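Local atomic coordinates of N-(5'-phosphoribosyl)anthranilate isomerase (Thermococcus kodakarensis, PDB entry 5LHF), a protein that catalyses the isomerisation of N-(5-phospho-beta-D-ribosyl)anthranilate to 1-(2-carboxyphenylamino)-1-deoxy-D-ribulose 5-phosphate, the third step from chorismate to tryptophan. Residues A[16-21]-A[50-55]; A[6-11]-A[22-27]. All coordinates share one frame; numbering follows the deposited sequence. Where two conformers were deposited one is given.

Both contacts belong to the first part of the TIM barrel and lie side by side, their centres about 7 Å apart. Contact 2 is buried and joins strands 5-9 and 26-30 of the barrel wall, mostly through backbone bonds reinforced by one carboxylate and one hydroxyl. Contact 1 lies further out and is only partly buried: helix 14-20, which connects those two strands, meets the loop between helix 41-50 and strand 55-59, with charged groups and a water toward the outside and aliphatic side chains toward the barrel. The two meet where Pro54 O probably accepts a hydrogen bond from Thr27 N, 3.0 Å away.

Contact 1. Residues A[16-21]-A[50-55]; sequences ELRLVE and MAEIPI
In the outer layer of the TIM barrel, the end of helix 14-20 packs against the loop that carries the chain from helix 41-50 into strand 55-59, and Arg18 and Glu21 reach across to its backbone. Glu21 uses its two oxygens for different partners. Glu21 OE1 accepts from Glu52 N above the carboxylate plane; the modelled separation is shorter than usual and its exact length doubtful. Glu21 OE2 is met on its syn side by Arg18 NH1 at 2.9 Å, a salt bridge within 16-21 lying close to the guanidinium plane. The Arg18 chain bends at chi2 (-56°), which helps bring the guanidinium back over the loop, where the same NH1 gives a second bond to Met50 O, the donor standing above the carbonyl plane. NH2 adds a weak bond to this oxygen. Glu52 completes the charge network with a long salt bridge: its OE1 lies well out of the guanidinium plane, so no N-H points at it and the attraction is purely electrostatic. The arginine probably also offsets the closeness of the Glu21 and Glu52 carboxylates, which are 4.3 Å apart between their OE2 atoms. On the barrel side the contact turns apolar. Leu17 lays CD2 against Ala51 CA at 3.8 Å and points CD1 at Ala51 CB and Ile55 CD1, while Ile53 CD1 fits against Glu21 CG and Val20 CG1. Leu17, Val20 and Ile55 all rest on Thr27 of strand 26-30. Beside the guanidinium, one water accepts from Arg18 NH2 and donates to Met50 O, at 2.9 Å, and to Glu52 OE1.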
# COMPACT_ATOMS: atom_id res chain seq x y z
N GLU A 16 11.81 -13.65 -2.78
CA GLU A 16 10.50 -13.15 -2.37
C GLU A 16 9.74 -12.53 -3.54
O GLU A 16 8.53 -12.72 -3.68
CB GLU A 16 10.67 -12.12 -1.25
CG GLU A 16 11.06 -12.72 0.07
CD GLU A 16 10.99 -11.72 1.18
OE1 GLU A 16 11.34 -10.54 0.97
OE2 GLU A 16 10.54 -12.12 2.28
N LEU A 17 10.45 -11.77 -4.38
CA LEU A 17 9.82 -11.18 -5.56
C LEU A 17 9.20 -12.24 -6.46
O LEU A 17 8.02 -12.16 -6.79
CB LEU A 17 10.83 -10.35 -6.34
CG LEU A 17 10.31 -9.76 -7.66
CD1 LEU A 17 9.20 -8.74 -7.43
CD2 LEU A 17 11.45 -9.12 -8.38
N ARG A 18 9.99 -13.23 -6.88
CA ARG A 18 9.47 -14.25 -7.79
C ARG A 18 8.28 -15.00 -7.19
O ARG A 18 7.37 -15.42 -7.92
CB ARG A 18 10.59 -15.23 -8.16
CG ARG A 18 11.71 -14.59 -8.96
CD ARG A 18 11.17 -13.91 -10.21
NE ARG A 18 12.25 -13.50 -11.12
CZ ARG A 18 12.18 -12.44 -11.93
NH1 ARG A 18 11.10 -11.67 -11.91
NH2 ARG A 18 13.20 -12.14 -12.72
N LEU A 19 8.29 -15.22 -5.87
CA LEU A 19 7.16 -15.88 -5.22
C LEU A 19 5.90 -15.02 -5.32
O LEU A 19 4.86 -15.48 -5.78
CB LEU A 19 7.49 -16.18 -3.76
CG LEU A 19 6.31 -16.67 -2.91
CD1 LEU A 19 5.77 -17.95 -3.59
CD2 LEU A 19 6.74 -16.92 -1.45
N VAL A 20 6.01 -13.76 -4.90
CA VAL A 20 4.87 -12.84 -4.93
C VAL A 20 4.32 -12.69 -6.34
O VAL A 20 3.11 -12.50 -6.53
CB VAL A 20 5.31 -11.49 -4.33
CG1 VAL A 20 4.35 -10.37 -4.70
CG2 VAL A 20 5.44 -11.63 -2.82
N GLU A 21 5.18 -12.76 -7.36
CA GLU A 21 4.75 -12.53 -8.73
C GLU A 21 3.80 -13.61 -9.24
O GLU A 21 3.10 -13.38 -10.23
CB GLU A 21 5.96 -12.44 -9.66
CG GLU A 21 6.77 -11.17 -9.42
CD GLU A 21 7.89 -11.00 -10.41
OE1 GLU A 21 8.24 -9.84 -10.71
OE2 GLU A 21 8.43 -12.02 -10.87
N MET A 50 14.17 -6.48 -12.31
CA MET A 50 13.76 -7.84 -12.62
C MET A 50 12.27 -8.10 -12.44
O MET A 50 11.78 -9.13 -12.92
CB MET A 50 14.58 -8.82 -11.78
CG MET A 50 16.07 -8.73 -12.07
SD MET A 50 16.47 -9.03 -13.80
CE MET A 50 16.93 -10.76 -13.74
N ALA A 51 11.52 -7.18 -11.82
CA ALA A 51 10.11 -7.43 -11.56
C ALA A 51 9.30 -7.59 -12.85
O ALA A 51 9.52 -6.89 -13.84
CB ALA A 51 9.51 -6.31 -10.71
N GLU A 52 8.36 -8.53 -12.84
CA GLU A 52 7.48 -8.75 -13.98
C GLU A 52 6.04 -8.30 -13.72
O GLU A 52 5.20 -8.45 -14.60
CB GLU A 52 7.54 -10.23 -14.40
CG GLU A 52 8.91 -10.59 -14.95
CD GLU A 52 9.09 -12.07 -15.26
OE1 GLU A 52 10.19 -12.45 -15.71
OE2 GLU A 52 8.13 -12.85 -15.04
N ILE A 53 5.74 -7.76 -12.53
CA ILE A 53 4.49 -7.05 -12.24
C ILE A 53 4.84 -5.64 -11.76
O ILE A 53 6.00 -5.37 -11.43
CB ILE A 53 3.64 -7.78 -11.19
CG1 ILE A 53 4.33 -7.73 -9.82
CG2 ILE A 53 3.32 -9.22 -11.62
CD1 ILE A 53 3.59 -8.52 -8.72
N PRO A 54 3.88 -4.72 -11.69
CA PRO A 54 4.19 -3.39 -11.14
C PRO A 54 4.79 -3.51 -9.75
O PRO A 54 4.30 -4.26 -8.90
CB PRO A 54 2.82 -2.70 -11.11
CG PRO A 54 2.09 -3.31 -12.25
CD PRO A 54 2.52 -4.76 -12.27
N ILE A 55 5.89 -2.79 -9.52
CA ILE A 55 6.53 -2.82 -8.21
C ILE A 55 6.67 -1.39 -7.70
O ILE A 55 7.33 -0.55 -8.34
CB ILE A 55 7.89 -3.56 -8.24
CG1 ILE A 55 8.56 -3.51 -6.86
CG2 ILE A 55 8.80 -3.04 -9.37
CD1 ILE A 55 9.73 -4.47 -6.73
O HOH W 1 12.63 -10.42 -15.37

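Contact 2. Residues A[6-11]-A[22-27]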
# COMPACT_ATOMS: atom_id res chain seq x y z
N VAL A 6 -4.68 -7.00 -5.73
CA VAL A 6 -3.99 -7.51 -4.55
C VAL A 6 -2.53 -7.13 -4.65
O VAL A 6 -1.88 -7.43 -5.65
CB VAL A 6 -4.12 -9.04 -4.42
CG1 VAL A 6 -3.38 -9.52 -3.17
CG2 VAL A 6 -5.60 -9.45 -4.43
N LYS A 7 -2.02 -6.47 -3.61
CA LYS A 7 -0.63 -6.05 -3.56
C LYS A 7 0.02 -6.71 -2.36
O LYS A 7 -0.55 -6.67 -1.26
CB LYS A 7 -0.51 -4.53 -3.48
CG LYS A 7 0.92 -4.03 -3.27
CD LYS A 7 1.02 -2.50 -3.46
CE LYS A 7 2.33 -1.94 -2.91
NZ LYS A 7 2.26 -1.68 -1.42
N ILE A 8 1.16 -7.37 -2.56
CA ILE A 8 1.94 -7.93 -1.46
C ILE A 8 3.20 -7.08 -1.35
O ILE A 8 4.06 -7.09 -2.24
CB ILE A 8 2.29 -9.41 -1.66
CG1 ILE A 8 1.01 -10.27 -1.70
CG2 ILE A 8 3.23 -9.88 -0.56
CD1 ILE A 8 1.25 -11.72 -2.12
N CYS A 9 3.31 -6.36 -0.25
CA CYS A 9 4.31 -5.31 -0.11
C CYS A 9 5.52 -5.84 0.65
O CYS A 9 5.44 -6.82 1.40
CB CYS A 9 3.73 -4.10 0.61
SG CYS A 9 4.83 -2.65 0.59
N GLY A 10 6.66 -5.18 0.43
CA GLY A 10 7.84 -5.41 1.26
C GLY A 10 8.74 -6.56 0.84
O GLY A 10 9.27 -7.26 1.70
N VAL A 11 8.94 -6.77 -0.45
CA VAL A 11 9.87 -7.82 -0.86
C VAL A 11 11.29 -7.30 -0.69
O VAL A 11 11.59 -6.14 -1.01
CB VAL A 11 9.59 -8.30 -2.30
CG1 VAL A 11 8.26 -9.04 -2.36
CG2 VAL A 11 9.61 -7.12 -3.27
N ARG A 22 3.77 -14.76 -8.58
CA ARG A 22 2.85 -15.82 -9.00
C ARG A 22 1.43 -15.57 -8.53
O ARG A 22 0.51 -16.27 -8.98
CB ARG A 22 3.36 -17.16 -8.50
CG ARG A 22 4.71 -17.54 -9.10
CD ARG A 22 4.87 -19.05 -9.23
NE ARG A 22 4.83 -19.74 -7.95
CZ ARG A 22 5.85 -19.79 -7.10
NH1 ARG A 22 7.00 -19.18 -7.39
NH2 ARG A 22 5.72 -20.45 -5.96
N TYR A 23 1.22 -14.58 -7.66
CA TYR A 23 -0.07 -14.36 -7.04
C TYR A 23 -0.58 -12.93 -7.11
O TYR A 23 -1.78 -12.74 -7.32
CB TYR A 23 -0.02 -14.80 -5.56
CG TYR A 23 0.39 -16.24 -5.38
CD1 TYR A 23 1.73 -16.60 -5.22
CD2 TYR A 23 -0.56 -17.26 -5.40
CE1 TYR A 23 2.10 -17.92 -5.05
CE2 TYR A 23 -0.19 -18.58 -5.23
CZ TYR A 23 1.13 -18.90 -5.06
OH TYR A 23 1.49 -20.22 -4.90
N ALA A 24 0.29 -11.93 -6.92
CA ALA A 24 -0.19 -10.57 -6.68
C ALA A 24 -0.29 -9.77 -7.98
O ALA A 24 0.43 -10.03 -8.95
CB ALA A 24 0.74 -9.82 -5.70
N ASP A 25 -1.19 -8.79 -7.98
CA ASP A 25 -1.22 -7.84 -9.09
C ASP A 25 -0.09 -6.82 -9.02
O ASP A 25 0.25 -6.23 -10.06
CB ASP A 25 -2.56 -7.13 -9.10
CG ASP A 25 -3.70 -8.10 -9.25
OD1 ASP A 25 -3.77 -8.72 -10.32
OD2 ASP A 25 -4.52 -8.23 -8.31
N ALA A 26 0.49 -6.60 -7.84
CA ALA A 26 1.53 -5.61 -7.65
C ALA A 26 2.31 -5.98 -6.40
O ALA A 26 1.81 -6.70 -5.53
CB ALA A 26 0.98 -4.18 -7.51
N THR A 27 3.52 -5.46 -6.31
CA THR A 27 4.32 -5.61 -5.10
C THR A 27 4.97 -4.27 -4.79
O THR A 27 4.65 -3.24 -5.39
CB THR A 27 5.33 -6.77 -5.27
OG1 THR A 27 5.94 -7.06 -4.00
CG2 THR A 27 6.40 -6.42 -6.29
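Asp25 and Thr27 reach across to the backbone of 6-11 from two points along the pairing, the carboxylate at Val6 and the hydroxyl at Ile8. The Asp25 carboxylate turns back to Val6, where OD2 uses its anti lone pair to accept from Val6 N at 2.9 Å. In return Asp25 N donates to Val6 O at 2.8 Å, within the carbonyl plane, so this one residue grips both polar backbone atoms of Val6. An alanine here has no carboxylate, and Val6 N would probably lose the acceptor it has in OD2, leaving Val6 held by 22-27 at its carbonyl only. Thr27 holds OG1 anti to its own backbone N (chi1 -170°), which places the hydroxyl to donate to Ile8 O at 2.6 Å, almost in line with the C=O bond. Thr27 OG1 also meets Val11 CG1 at 3.5 Å, the two side chains pointing at each other tip to tip. These bonds flank the pairing of parallel strands 5-9 and 26-30, the first two of the eight-stranded TIM barrel and the two strands of a beta-alpha-beta unit whose helix is 14-20. In the bridge between Lys7 and Ala26, Ile8 N donates to Ala26 O at 3.1 Å, and Ala26 N adds a weak bond to Val6 O. Lys7 and Ala26 direct their side chains to one face; the lysine runs alongside the neighbouring strand, with CG over Ala26 O and Lys7 CE 3.6 Å from Thr27 O, before NZ forms a salt bridge with Asp183 and a hydrogen bond with Gln80. Ile8 and Thr27 face the other way, toward Val20 of the connecting helix, and Ile8 CG1 touches Ala24 CB at 4.0 Å.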